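Local coordinates for LPXTG family cell surface protein Fms2 (Enterococcus faecium DO, PDB 5FCE), which probably mediates adhesion of the bacterium to host ligands as a cell-wall-anchored surface protein, this piece being its ligand-binding region, at residues A[13-18]-A[111-116]; A[20-26]-A[71-77]; A[37-43]-A[54-60]; A[88-92]-A[103-108]. One frame throughout, in Å; residues are numbered along the deposited sequence.

Contact 1. Residues A[13-18]-A[111-116]; sequences IVYDMT and WTVVGP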
loop_
_atom_site.group_PDB
_atom_site.type_symbol
_atom_site.label_atom_id
_atom_site.label_comp_id
_atom_site.label_asym_id
_atom_site.label_seq_id
_atom_site.Cartn_x
_atom_site.Cartn_y
_atom_site.Cartn_z
ATOM N N ILE A 13 4.771 -7.817 4.415
ATOM C CA ILE A 13 4.679 -7.359 3.021
ATOM C C ILE A 13 5.537 -8.292 2.169
ATOM O O ILE A 13 6.668 -8.616 2.551
ATOM C CB ILE A 13 5.160 -5.901 2.864
ATOM C CG1 ILE A 13 4.169 -4.943 3.552
ATOM C CG2 ILE A 13 5.343 -5.529 1.375
ATOM C CD1 ILE A 13 4.654 -3.496 3.656
ATOM N N VAL A 14 5.002 -8.731 1.026
ATOM C CA VAL A 14 5.754 -9.611 0.134
ATOM C C VAL A 14 6.031 -8.954 -1.217
ATOM O O VAL A 14 5.117 -8.426 -1.843
ATOM C CB VAL A 14 5.023 -10.952 -0.091
ATOM C CG1 VAL A 14 5.809 -11.837 -1.081
ATOM C CG2 VAL A 14 4.820 -11.684 1.233
ATOM N N TYR A 15 7.291 -8.953 -1.649
ATOM C CA TYR A 15 7.607 -8.587 -3.029
ATOM C C TYR A 15 7.846 -9.894 -3.775
ATOM O O TYR A 15 8.794 -10.610 -3.468
ATOM C CB TYR A 15 8.871 -7.719 -3.105
ATOM C CG TYR A 15 9.206 -7.223 -4.502
ATOM C CD1 TYR A 15 9.895 -8.029 -5.414
ATOM C CD2 TYR A 15 8.844 -5.940 -4.907
ATOM C CE1 TYR A 15 10.191 -7.568 -6.695
ATOM C CE2 TYR A 15 9.142 -5.472 -6.182
ATOM C CZ TYR A 15 9.823 -6.288 -7.065
ATOM O OH TYR A 15 10.119 -5.832 -8.334
ATOM N N ASP A 16 6.976 -10.205 -4.734
ATOM C CA ASP A 16 7.130 -11.392 -5.578
ATOM C C ASP A 16 7.876 -10.998 -6.864
ATOM O O ASP A 16 7.356 -10.269 -7.700
ATOM C CB ASP A 16 5.743 -11.995 -5.874
ATOM C CG ASP A 16 5.802 -13.319 -6.633
ATOM O OD1 ASP A 16 6.559 -13.428 -7.621
ATOM O OD2 ASP A 16 5.064 -14.259 -6.246
HETATM N N MSE A 17 9.102 -11.487 -7.001
HETATM C CA MSE A 17 9.979 -11.182 -8.126
HETATM C C MSE A 17 9.475 -11.797 -9.434
HETATM O O MSE A 17 9.657 -11.233 -10.525
HETATM C CB MSE A 17 11.351 -11.743 -7.760
HETATM C CG MSE A 17 12.479 -11.544 -8.701
HETATM SE SE MSE A 17 13.912 -12.450 -7.736
HETATM C CE MSE A 17 13.979 -11.189 -6.232
ATOM N N THR A 18 8.832 -12.952 -9.316
ATOM C CA THR A 18 8.318 -13.664 -10.479
ATOM C C THR A 18 7.170 -12.901 -11.133
ATOM O O THR A 18 7.144 -12.711 -12.354
ATOM C CB THR A 18 7.830 -15.062 -10.092
ATOM O OG1 THR A 18 8.901 -15.781 -9.463
ATOM C CG2 THR A 18 7.377 -15.826 -11.331
ATOM N N TRP A 111 10.818 -6.356 4.129
ATOM C CA TRP A 111 9.863 -7.132 3.334
ATOM C C TRP A 111 10.347 -8.544 3.014
ATOM O O TRP A 111 11.537 -8.780 2.845
ATOM C CB TRP A 111 9.576 -6.428 2.004
ATOM C CG TRP A 111 8.917 -5.099 2.122
ATOM C CD1 TRP A 111 8.516 -4.471 3.262
ATOM C CD2 TRP A 111 8.560 -4.241 1.040
ATOM N NE1 TRP A 111 7.951 -3.253 2.952
ATOM C CE2 TRP A 111 7.960 -3.093 1.589
ATOM C CE3 TRP A 111 8.715 -4.318 -0.344
ATOM C CZ2 TRP A 111 7.501 -2.041 0.807
ATOM C CZ3 TRP A 111 8.250 -3.276 -1.125
ATOM C CH2 TRP A 111 7.657 -2.155 -0.550
ATOM N N THR A 112 9.402 -9.475 2.946
ATOM C CA THR A 112 9.659 -10.803 2.407
ATOM C C THR A 112 9.789 -10.639 0.900
ATOM O O THR A 112 8.960 -9.974 0.275
ATOM C CB THR A 112 8.500 -11.766 2.742
ATOM O OG1 THR A 112 8.256 -11.740 4.160
ATOM C CG2 THR A 112 8.841 -13.192 2.338
ATOM N N VAL A 113 10.841 -11.214 0.318
ATOM C CA VAL A 113 11.068 -11.123 -1.125
ATOM C C VAL A 113 11.208 -12.542 -1.665
ATOM O O VAL A 113 12.118 -13.279 -1.267
ATOM C CB VAL A 113 12.341 -10.308 -1.465
ATOM C CG1 VAL A 113 12.540 -10.219 -2.967
ATOM C CG2 VAL A 113 12.272 -8.916 -0.871
ATOM N N VAL A 114 10.306 -12.937 -2.559
ATOM C CA VAL A 114 10.296 -14.313 -3.061
ATOM C C VAL A 114 10.339 -14.377 -4.589
ATOM O O VAL A 114 10.218 -13.350 -5.280
ATOM C CB VAL A 114 9.067 -15.098 -2.556
ATOM C CG1 VAL A 114 8.969 -15.039 -1.021
ATOM C CG2 VAL A 114 7.797 -14.530 -3.183
ATOM N N GLY A 115 10.481 -15.594 -5.109
ATOM C CA GLY A 115 10.646 -15.804 -6.535
ATOM C C GLY A 115 12.114 -16.038 -6.837
ATOM O O GLY A 115 12.979 -15.336 -6.313
ATOM N N PRO A 116 12.411 -17.034 -7.679
ATOM C CA PRO A 116 13.804 -17.331 -8.029
ATOM C C PRO A 116 14.417 -16.257 -8.936
ATOM O O PRO A 116 13.664 -15.449 -9.499
ATOM C CB PRO A 116 13.690 -18.657 -8.786
ATOM C CG PRO A 116 12.310 -18.627 -9.376
ATOM C CD PRO A 116 11.458 -17.938 -8.347
HETATM O O HOH W 1 11.343 -15.597 -10.934
#
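Ile13 packs over one face of the Trp111 indole, at the closely packed end of this parallel strand pair. Its CG2 lies 3.5 Å from the centroid of the Trp111 five-membered ring, almost on the ring normal, a CH-pi contact. CG2 gets there because it stands anti to the backbone N; CG1, at chi1 -69°, runs beside that N and carries CD1 to 3.4 Å from Trp111 NE1. The indole N-H itself bonds to Leu106 O. Helix 81-85 also touches the Trp111 and Tyr15 rings. The other end is looser and more exposed. There the selenium of Met17 (selenomethionine) lies 3.4 Å from Gly115 O, and Met17 CE touches Val113 CG1. A water bridges Thr18 OG1 and Pro116 O, donating to the latter. Between these ends, four backbone hydrogen bonds join the strands, including Tyr15 N to Thr112 O at 2.7 Å. The chemistry implies a C-terminal strand held by four backbone bonds together with the Ile13-Trp111 packing on the buried side, with water at the chain end.

Contact 2. Residues A[20-26]-A[71-77]; sequences QVITIPV and YTIMISA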
loop_
_atom_site.group_PDB
_atom_site.type_symbol
_atom_site.label_atom_id
_atom_site.label_comp_id
_atom_site.label_asym_id
_atom_site.label_seq_id
_atom_site.Cartn_x
_atom_site.Cartn_y
_atom_site.Cartn_z
ATOM N N GLN A 20 6.278 -9.781 -10.210
ATOM C CA GLN A 20 6.447 -8.353 -9.946
ATOM C C GLN A 20 5.176 -7.817 -9.308
ATOM O O GLN A 20 4.573 -6.864 -9.804
ATOM C CB GLN A 20 6.797 -7.572 -11.217
ATOM C CG GLN A 20 8.201 -7.835 -11.741
ATOM C CD GLN A 20 8.433 -7.195 -13.103
ATOM O OE1 GLN A 20 8.107 -7.777 -14.141
ATOM N NE2 GLN A 20 8.977 -5.986 -13.102
ATOM N N VAL A 21 4.759 -8.462 -8.221
ATOM C CA VAL A 21 3.581 -8.039 -7.475
ATOM C C VAL A 21 3.969 -7.820 -6.013
ATOM O O VAL A 21 4.701 -8.624 -5.434
ATOM C CB VAL A 21 2.442 -9.083 -7.589
ATOM C CG1 VAL A 21 1.309 -8.768 -6.614
ATOM C CG2 VAL A 21 1.922 -9.132 -9.022
ATOM N N ILE A 22 3.490 -6.718 -5.437
ATOM C CA ILE A 22 3.664 -6.443 -4.023
ATOM C C ILE A 22 2.349 -6.673 -3.299
ATOM O O ILE A 22 1.309 -6.121 -3.680
ATOM C CB ILE A 22 4.142 -5.001 -3.773
ATOM C CG1 ILE A 22 5.486 -4.775 -4.473
ATOM C CG2 ILE A 22 4.253 -4.723 -2.269
ATOM C CD1 ILE A 22 5.955 -3.325 -4.514
ATOM N N THR A 23 2.398 -7.509 -2.266
ATOM C CA THR A 23 1.228 -7.815 -1.459
ATOM C C THR A 23 1.369 -7.144 -0.088
ATOM O O THR A 23 2.374 -7.333 0.615
ATOM C CB THR A 23 1.055 -9.343 -1.324
ATOM O OG1 THR A 23 0.790 -9.900 -2.625
ATOM C CG2 THR A 23 -0.084 -9.671 -0.406
ATOM N N ILE A 24 0.366 -6.350 0.283
ATOM C CA ILE A 24 0.403 -5.576 1.524
ATOM C C ILE A 24 -0.813 -5.851 2.382
ATOM O O ILE A 24 -1.942 -5.528 2.000
ATOM C CB ILE A 24 0.434 -4.061 1.249
ATOM C CG1 ILE A 24 1.610 -3.710 0.346
ATOM C CG2 ILE A 24 0.547 -3.290 2.547
ATOM C CD1 ILE A 24 1.568 -2.300 -0.225
ATOM N N PRO A 25 -0.589 -6.433 3.567
ATOM C CA PRO A 25 -1.696 -6.670 4.492
ATOM C C PRO A 25 -1.917 -5.437 5.346
ATOM O O PRO A 25 -1.039 -5.067 6.136
ATOM C CB PRO A 25 -1.199 -7.844 5.349
ATOM C CG PRO A 25 0.311 -7.846 5.206
ATOM C CD PRO A 25 0.706 -6.870 4.117
ATOM N N VAL A 26 -3.059 -4.785 5.170
ATOM C CA VAL A 26 -3.365 -3.613 5.977
ATOM C C VAL A 26 -4.408 -3.944 7.036
ATOM O O VAL A 26 -5.287 -4.779 6.824
ATOM C CB VAL A 26 -3.830 -2.415 5.112
ATOM C CG1 VAL A 26 -2.794 -2.115 4.016
ATOM C CG2 VAL A 26 -5.176 -2.701 4.473
ATOM N N TYR A 71 -6.581 -6.876 5.614
ATOM C CA TYR A 71 -7.106 -6.798 4.264
ATOM C C TYR A 71 -5.897 -6.775 3.347
ATOM O O TYR A 71 -4.913 -6.072 3.614
ATOM C CB TYR A 71 -7.956 -5.533 4.080
ATOM C CG TYR A 71 -8.442 -5.373 2.656
ATOM C CD1 TYR A 71 -7.686 -4.675 1.715
ATOM C CD2 TYR A 71 -9.636 -5.949 2.242
ATOM C CE1 TYR A 71 -8.115 -4.547 0.410
ATOM C CE2 TYR A 71 -10.072 -5.827 0.930
ATOM C CZ TYR A 71 -9.311 -5.122 0.023
ATOM O OH TYR A 71 -9.735 -4.992 -1.283
ATOM N N THR A 72 -5.952 -7.551 2.273
ATOM C CA THR A 72 -4.784 -7.697 1.430
ATOM C C THR A 72 -4.882 -6.883 0.146
ATOM O O THR A 72 -5.768 -7.098 -0.673
ATOM C CB THR A 72 -4.533 -9.164 1.096
ATOM O OG1 THR A 72 -4.097 -9.841 2.283
ATOM C CG2 THR A 72 -3.464 -9.271 0.057
ATOM N N ILE A 73 -3.963 -5.941 -0.010
ATOM C CA ILE A 73 -3.856 -5.153 -1.228
ATOM C C ILE A 73 -2.748 -5.738 -2.095
ATOM O O ILE A 73 -1.665 -6.085 -1.599
ATOM C CB ILE A 73 -3.558 -3.679 -0.912
ATOM C CG1 ILE A 73 -4.693 -3.090 -0.070
ATOM C CG2 ILE A 73 -3.388 -2.875 -2.197
ATOM C CD1 ILE A 73 -4.390 -1.731 0.550
HETATM N N MSE A 74 -3.025 -5.865 -3.388
HETATM C CA MSE A 74 -2.035 -6.380 -4.322
HETATM C C MSE A 74 -1.728 -5.306 -5.339
HETATM O O MSE A 74 -2.642 -4.771 -5.986
HETATM C CB MSE A 74 -2.563 -7.627 -5.017
HETATM C CG MSE A 74 -2.985 -8.725 -4.047
HETATM SE SE MSE A 74 -3.481 -10.326 -5.061
HETATM C CE MSE A 74 -2.888 -9.748 -6.843
ATOM N N ILE A 75 -0.442 -4.992 -5.478
ATOM C CA ILE A 75 0.011 -3.918 -6.359
ATOM C C ILE A 75 1.079 -4.381 -7.360
ATOM O O ILE A 75 2.068 -5.018 -6.985
ATOM C CB ILE A 75 0.527 -2.725 -5.522
ATOM C CG1 ILE A 75 -0.656 -1.967 -4.894
ATOM C CG2 ILE A 75 1.321 -1.773 -6.376
ATOM C CD1 ILE A 75 -0.254 -0.875 -3.890
ATOM N N SER A 76 0.889 -4.062 -8.639
ATOM C CA SER A 76 1.906 -4.394 -9.637
ATOM C C SER A 76 3.136 -3.506 -9.422
ATOM O O SER A 76 3.008 -2.290 -9.350
ATOM C CB SER A 76 1.321 -4.200 -11.038
ATOM O OG SER A 76 2.258 -4.504 -12.043
ATOM N N ALA A 77 4.327 -4.100 -9.309
ATOM C CA ALA A 77 5.549 -3.332 -9.020
ATOM C C ALA A 77 6.135 -2.643 -10.254
ATOM O O ALA A 77 6.496 -3.308 -11.224
ATOM C CB ALA A 77 6.613 -4.250 -8.393
HETATM O O HOH W 2 9.541 -4.460 -10.883
HETATM O O HOH W 3 3.014 -7.058 -12.274
#
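This antiparallel pair lies in the mixed sheet of the ligand-binding region, where strand 21-28 runs beside strand 71-76. Six residue pairs, from Val21 with Ser76 to Val26 with Tyr71, are in register. The backbone bonds are short and nearly straight: Ile22 N to Ile75 O is 2.7 Å, with 176° at the hydrogen. At the end of the pair, Ala77 N reaches Gln20 O from above the carbonyl plane. A water also donates to Gln20 O and bonds Ser76 OG, so this carbonyl has two partners. A second water accepts from Gln20 NE2 and donates to Ala77 O over a longer distance. Gln20 and Val21 both face Asp16, forming a G1 beta bulge.

One face carries Ile22, Ile24, Val26, Tyr71, Ile73 and Ile75. Val26 CG1 meets Ile73 CD1 at 3.8 Å. With chi1 at -54°, Val26 CG1 stands opposite the carbonyl carbon and CG2 falls between the backbone N and that carbon, 4.0 Å from Tyr71 CB. Ile22 CD1 rests on Ala77 CB at the same distance. On the other face, Thr23 CG2 and Thr72 CG2 press together at 3.4 Å, tighter than usual for methyls. Strand 14-16 bonds to the far edge of strand 21-28 through Val14 and Thr23. The isoleucine face packs against Leu41 of strand 36-42 and Ile55 and Val58 of strand 54-60.

Contact 3. Residues A[37-43]-A[54-60]; sequences VHAVLTY and VIGEVYL
The two strands run almost exactly antiparallel, 176° between their directions, until Ile55 and Gly56 both face Leu41 in a classic beta bulge. Leu41 O accepts from Ile55 N at 2.8 Å and only weakly from Gly56 N. On one face His38 is the centre of the contact. Its ring, swung away from the backbone N (chi1 178°), lies alongside Tyr59 in an offset stack, centroids 3.9 Å apart and planes 14° apart. Val40 CG2 lies over the opposite face, toward its rim. At the ring edge, His38 NE2 donates to Glu57 OE1 at 2.7 Å. The bond is bent, in the imidazole plane, and meets the carboxylate on its anti side, somewhat out of plane. Stack and bond together should fix the rotation of the ring, and the carboxylate may favour a protonated imidazole. On the other face, Ala39 CB touches Val58 CG1 at 4.1 Å, and Leu41 CD2 meets Ile55 CG2 at 4.0 Å. This side packs on strands 21-28 and 71-76. At the bulge, Ile55 CG1 approaches the edge of the Tyr43 ring at 3.7 Å. This is a bulged beta hairpin at the edge of a four-stranded antiparallel sheet in the flattened barrel.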
loop_
_atom_site.group_PDB
_atom_site.type_symbol
_atom_site.label_atom_id
_atom_site.label_comp_id
_atom_site.label_asym_id
_atom_site.label_seq_id
_atom_site.Cartn_x
_atom_site.Cartn_y
_atom_site.Cartn_z
ATOM N N VAL A 37 -11.862 2.670 -4.339
ATOM C CA VAL A 37 -10.639 2.767 -3.560
ATOM C C VAL A 37 -9.455 2.818 -4.534
ATOM O O VAL A 37 -9.488 2.184 -5.582
ATOM C CB VAL A 37 -10.527 1.579 -2.578
ATOM C CG1 VAL A 37 -9.149 1.511 -1.927
ATOM C CG2 VAL A 37 -11.609 1.681 -1.501
ATOM N N HIS A 38 -8.445 3.617 -4.211
ATOM C CA HIS A 38 -7.243 3.720 -5.041
ATOM C C HIS A 38 -6.056 3.726 -4.104
ATOM O O HIS A 38 -5.896 4.661 -3.319
ATOM C CB HIS A 38 -7.275 5.029 -5.829
ATOM C CG HIS A 38 -6.066 5.266 -6.683
ATOM N ND1 HIS A 38 -5.705 6.525 -7.114
ATOM C CD2 HIS A 38 -5.152 4.413 -7.204
ATOM C CE1 HIS A 38 -4.622 6.437 -7.865
ATOM N NE2 HIS A 38 -4.260 5.168 -7.928
ATOM N N ALA A 39 -5.232 2.687 -4.167
ATOM C CA ALA A 39 -4.093 2.587 -3.261
ATOM C C ALA A 39 -2.810 2.844 -4.036
ATOM O O ALA A 39 -2.601 2.269 -5.105
ATOM C CB ALA A 39 -4.068 1.230 -2.605
ATOM N N VAL A 40 -1.966 3.731 -3.515
ATOM C CA VAL A 40 -0.756 4.133 -4.229
ATOM C C VAL A 40 0.463 3.937 -3.333
ATOM O O VAL A 40 0.530 4.494 -2.235
ATOM C CB VAL A 40 -0.823 5.607 -4.708
ATOM C CG1 VAL A 40 0.481 6.006 -5.394
ATOM C CG2 VAL A 40 -1.990 5.819 -5.661
ATOM N N LEU A 41 1.415 3.125 -3.790
ATOM C CA LEU A 41 2.680 2.967 -3.078
ATOM C C LEU A 41 3.662 4.002 -3.640
ATOM O O LEU A 41 3.850 4.091 -4.855
ATOM C CB LEU A 41 3.207 1.554 -3.296
ATOM C CG LEU A 41 4.163 0.905 -2.308
ATOM C CD1 LEU A 41 3.629 0.981 -0.886
ATOM C CD2 LEU A 41 4.390 -0.548 -2.731
ATOM N N THR A 42 4.266 4.800 -2.768
ATOM C CA THR A 42 5.073 5.923 -3.237
ATOM C C THR A 42 6.369 6.048 -2.445
ATOM O O THR A 42 6.444 5.592 -1.299
ATOM C CB THR A 42 4.265 7.243 -3.158
ATOM O OG1 THR A 42 5.076 8.342 -3.579
ATOM C CG2 THR A 42 3.790 7.484 -1.742
ATOM N N TYR A 43 7.402 6.626 -3.059
ATOM C CA TYR A 43 8.580 7.006 -2.283
ATOM C C TYR A 43 8.709 8.517 -2.086
ATOM O O TYR A 43 9.762 9.019 -1.683
ATOM C CB TYR A 43 9.871 6.385 -2.836
ATOM C CG TYR A 43 10.199 6.709 -4.274
ATOM C CD1 TYR A 43 9.617 5.995 -5.311
ATOM C CD2 TYR A 43 11.128 7.697 -4.590
ATOM C CE1 TYR A 43 9.923 6.274 -6.632
ATOM C CE2 TYR A 43 11.454 7.981 -5.907
ATOM C CZ TYR A 43 10.846 7.265 -6.920
ATOM O OH TYR A 43 11.154 7.537 -8.230
ATOM N N VAL A 54 5.713 7.026 -8.017
ATOM C CA VAL A 54 4.879 5.832 -7.878
ATOM C C VAL A 54 5.678 4.536 -7.995
ATOM O O VAL A 54 6.353 4.292 -8.992
ATOM C CB VAL A 54 3.732 5.856 -8.914
ATOM C CG1 VAL A 54 2.864 4.605 -8.808
ATOM C CG2 VAL A 54 2.888 7.105 -8.700
ATOM N N ILE A 55 5.584 3.702 -6.967
ATOM C CA ILE A 55 6.185 2.379 -6.989
ATOM C C ILE A 55 5.143 1.436 -7.576
ATOM O O ILE A 55 5.464 0.467 -8.275
ATOM C CB ILE A 55 6.575 1.967 -5.556
ATOM C CG1 ILE A 55 7.662 2.910 -5.022
ATOM C CG2 ILE A 55 7.044 0.502 -5.481
ATOM C CD1 ILE A 55 7.805 2.859 -3.488
ATOM N N GLY A 56 3.877 1.734 -7.299
ATOM C CA GLY A 56 2.789 0.997 -7.913
ATOM C C GLY A 56 1.452 1.442 -7.370
ATOM O O GLY A 56 1.393 2.151 -6.363
ATOM N N GLU A 57 0.377 1.025 -8.034
ATOM C CA GLU A 57 -0.963 1.439 -7.648
ATOM C C GLU A 57 -2.018 0.436 -8.096
ATOM O O GLU A 57 -1.797 -0.348 -9.017
ATOM C CB GLU A 57 -1.291 2.831 -8.211
ATOM C CG GLU A 57 -1.309 2.881 -9.725
ATOM C CD GLU A 57 -1.490 4.283 -10.275
ATOM O OE1 GLU A 57 -2.150 5.120 -9.613
ATOM O OE2 GLU A 57 -0.976 4.536 -11.390
ATOM N N VAL A 58 -3.183 0.486 -7.458
ATOM C CA VAL A 58 -4.273 -0.405 -7.823
ATOM C C VAL A 58 -5.592 0.315 -7.575
ATOM O O VAL A 58 -5.693 1.160 -6.678
ATOM C CB VAL A 58 -4.205 -1.751 -7.044
ATOM C CG1 VAL A 58 -4.434 -1.540 -5.552
ATOM C CG2 VAL A 58 -5.202 -2.756 -7.604
ATOM N N TYR A 59 -6.582 0.000 -8.402
ATOM C CA TYR A 59 -7.929 0.542 -8.260
ATOM C C TYR A 59 -8.871 -0.594 -7.887
ATOM O O TYR A 59 -8.857 -1.657 -8.523
ATOM C CB TYR A 59 -8.382 1.195 -9.569
ATOM C CG TYR A 59 -7.625 2.449 -9.937
ATOM C CD1 TYR A 59 -8.014 3.689 -9.443
ATOM C CD2 TYR A 59 -6.526 2.394 -10.785
ATOM C CE1 TYR A 59 -7.325 4.838 -9.784
ATOM C CE2 TYR A 59 -5.831 3.537 -11.128
ATOM C CZ TYR A 59 -6.238 4.752 -10.626
ATOM O OH TYR A 59 -5.549 5.895 -10.967
ATOM N N LEU A 60 -9.672 -0.380 -6.850
ATOM C CA LEU A 60 -10.535 -1.424 -6.320
ATOM C C LEU A 60 -11.954 -0.916 -6.221
ATOM O O LEU A 60 -12.188 0.284 -6.014
ATOM C CB LEU A 60 -10.067 -1.845 -4.927
ATOM C CG LEU A 60 -8.677 -2.474 -4.871
ATOM C CD1 LEU A 60 -8.165 -2.483 -3.438
ATOM C CD2 LEU A 60 -8.732 -3.889 -5.435
#

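Contact 4. Residues A[88-92]-A[103-108]; sequences DKVDL and TENLKP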
loop_
_atom_site.group_PDB
_atom_site.type_symbol
_atom_site.label_atom_id
_atom_site.label_comp_id
_atom_site.label_asym_id
_atom_site.label_seq_id
_atom_site.Cartn_x
_atom_site.Cartn_y
_atom_site.Cartn_z
ATOM N N ASP A 88 14.476 6.375 0.699
ATOM C CA ASP A 88 14.544 6.769 2.100
ATOM C C ASP A 88 13.276 6.450 2.892
ATOM O O ASP A 88 13.329 6.236 4.108
ATOM C CB ASP A 88 14.890 8.259 2.218
ATOM C CG ASP A 88 16.238 8.597 1.598
ATOM O OD1 ASP A 88 17.279 8.206 2.177
ATOM O OD2 ASP A 88 16.254 9.260 0.536
ATOM N N LYS A 89 12.139 6.420 2.202
ATOM C CA LYS A 89 10.848 6.271 2.866
ATOM C C LYS A 89 9.784 5.822 1.871
ATOM O O LYS A 89 9.594 6.461 0.825
ATOM C CB LYS A 89 10.429 7.605 3.462
ATOM C CG LYS A 89 9.140 7.564 4.260
ATOM C CD LYS A 89 8.754 8.967 4.688
ATOM C CE LYS A 89 7.597 8.938 5.650
ATOM N NZ LYS A 89 6.385 9.548 5.042
ATOM N N VAL A 90 9.091 4.734 2.189
ATOM C CA VAL A 90 8.017 4.248 1.329
ATOM C C VAL A 90 6.707 4.416 2.079
ATOM O O VAL A 90 6.588 3.962 3.218
ATOM C CB VAL A 90 8.215 2.766 0.953
ATOM C CG1 VAL A 90 7.017 2.246 0.159
ATOM C CG2 VAL A 90 9.501 2.579 0.165
ATOM N N ASP A 91 5.737 5.081 1.456
ATOM C CA ASP A 91 4.422 5.256 2.064
ATOM C C ASP A 91 3.346 4.588 1.218
ATOM O O ASP A 91 3.516 4.425 -0.000
ATOM C CB ASP A 91 4.058 6.742 2.198
ATOM C CG ASP A 91 4.981 7.505 3.132
ATOM O OD1 ASP A 91 5.571 6.897 4.042
ATOM O OD2 ASP A 91 5.114 8.735 2.951
ATOM N N LEU A 92 2.245 4.212 1.869
ATOM C CA LEU A 92 1.044 3.756 1.169
ATOM C C LEU A 92 -0.064 4.775 1.379
ATOM O O LEU A 92 -0.416 5.098 2.514
ATOM C CB LEU A 92 0.592 2.387 1.691
ATOM C CG LEU A 92 -0.678 1.817 1.052
ATOM C CD1 LEU A 92 -0.415 1.351 -0.399
ATOM C CD2 LEU A 92 -1.268 0.685 1.917
ATOM N N THR A 103 -0.413 5.608 5.332
ATOM C CA THR A 103 0.343 4.762 6.245
ATOM C C THR A 103 1.806 4.949 5.881
ATOM O O THR A 103 2.203 4.655 4.750
ATOM C CB THR A 103 -0.033 3.288 6.072
ATOM O OG1 THR A 103 -1.443 3.134 6.256
ATOM C CG2 THR A 103 0.715 2.403 7.058
ATOM N N GLU A 104 2.597 5.450 6.826
ATOM C CA GLU A 104 3.963 5.873 6.547
ATOM C C GLU A 104 4.992 4.796 6.852
ATOM O O GLU A 104 4.768 3.942 7.709
ATOM C CB GLU A 104 4.315 7.123 7.355
ATOM C CG GLU A 104 3.554 8.386 6.941
ATOM C CD GLU A 104 3.937 9.585 7.793
ATOM O OE1 GLU A 104 4.942 10.255 7.471
ATOM O OE2 GLU A 104 3.242 9.851 8.797
ATOM N N ASN A 105 6.110 4.863 6.133
ATOM C CA ASN A 105 7.337 4.131 6.460
ATOM C C ASN A 105 7.205 2.609 6.417
ATOM O O ASN A 105 7.321 1.929 7.451
ATOM C CB ASN A 105 7.905 4.600 7.811
ATOM C CG ASN A 105 9.371 4.246 7.978
ATOM O OD1 ASN A 105 10.125 4.194 7.002
ATOM N ND2 ASN A 105 9.785 3.991 9.218
ATOM N N LEU A 106 7.004 2.079 5.211
ATOM C CA LEU A 106 6.727 0.660 5.047
ATOM C C LEU A 106 7.988 -0.210 5.093
ATOM O O LEU A 106 7.880 -1.427 5.095
ATOM C CB LEU A 106 5.915 0.389 3.775
ATOM C CG LEU A 106 4.399 0.425 3.987
ATOM C CD1 LEU A 106 3.955 1.633 4.759
ATOM C CD2 LEU A 106 3.680 0.366 2.657
ATOM N N LYS A 107 9.158 0.430 5.142
ATOM C CA LYS A 107 10.430 -0.247 5.451
ATOM C C LYS A 107 10.732 -1.462 4.562
ATOM O O LYS A 107 10.750 -2.604 5.038
ATOM C CB LYS A 107 10.470 -0.655 6.929
ATOM C CG LYS A 107 10.217 0.500 7.891
ATOM C CD LYS A 107 10.462 0.056 9.316
ATOM C CE LYS A 107 9.474 0.685 10.275
ATOM N NZ LYS A 107 9.753 0.201 11.663
ATOM N N PRO A 108 10.993 -1.215 3.266
ATOM C CA PRO A 108 11.183 -2.305 2.300
ATOM C C PRO A 108 12.336 -3.265 2.652
ATOM O O PRO A 108 12.310 -4.416 2.226
ATOM C CB PRO A 108 11.437 -1.569 0.971
ATOM C CG PRO A 108 11.865 -0.194 1.348
ATOM C CD PRO A 108 11.153 0.115 2.652
HETATM O O HOH W 4 10.103 3.031 4.561
#
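Lys89 reaches across to Glu104 with its ammonium group. From CB its chain runs extended through CG and CD. CG passes 4.5 Å from Asn105 OD1. CE then comes to 3.5 Å from Glu104 OE1. A bend at the last torsion brings NZ to 2.9 Å from Glu104 OE1, on the anti lone pair of that oxygen. NZ also bonds Asp91 OD2 at 2.6 Å on its syn lone pair, and more weakly OD1. One ammonium thus bridges two carboxylates and probably eases their mutual repulsion. Asp91 OD1 has a further partner: Asn105 N donates to it at 3.0 Å, nearly along the C-O axis.

Backbone bonds complete the join. Leu92 and Thr103 exchange a pair, and Leu106 N donates to Val90 O at 2.8 Å. A water links Val90 N, Asn105 OD1 and Lys107 N. Val90 CG2 packs on Pro108 CG at 3.8 Å, while Leu92 CB meets Leu106 CD2. The contact joins the start of strand 91-96 to the loop that follows strand 99-103. Leu41 of strand 36-42 packs on Val90, Leu92 and Leu106, and Ile84 of helix 81-85 covers Val90 and Pro108.

In the fold
Contacts 1 and 2 share the mixed sheet: strand 14-16 bonds to strand 21-28, with Asp16 N 2.9 Å from Val21 O. Contacts 3 and 4 share the antiparallel sheet, where Thr42 O lies 2.9 Å from Asp91 N. The two sheets meet through apolar side chains. Contacts 2 and 3 have centres about 9 Å apart, and Ile22 CD1 touches Leu41 CD2 at 3.7 Å. Leu92 of contact 4 reaches Val26, Ile24, Ile73 and Ile75 of contact 2. Trp111 ties the more distant contact 1, its centre about 17 Å from that of contact 4, to Leu106. Together they span the two larger sheets of the flattened-barrel fold.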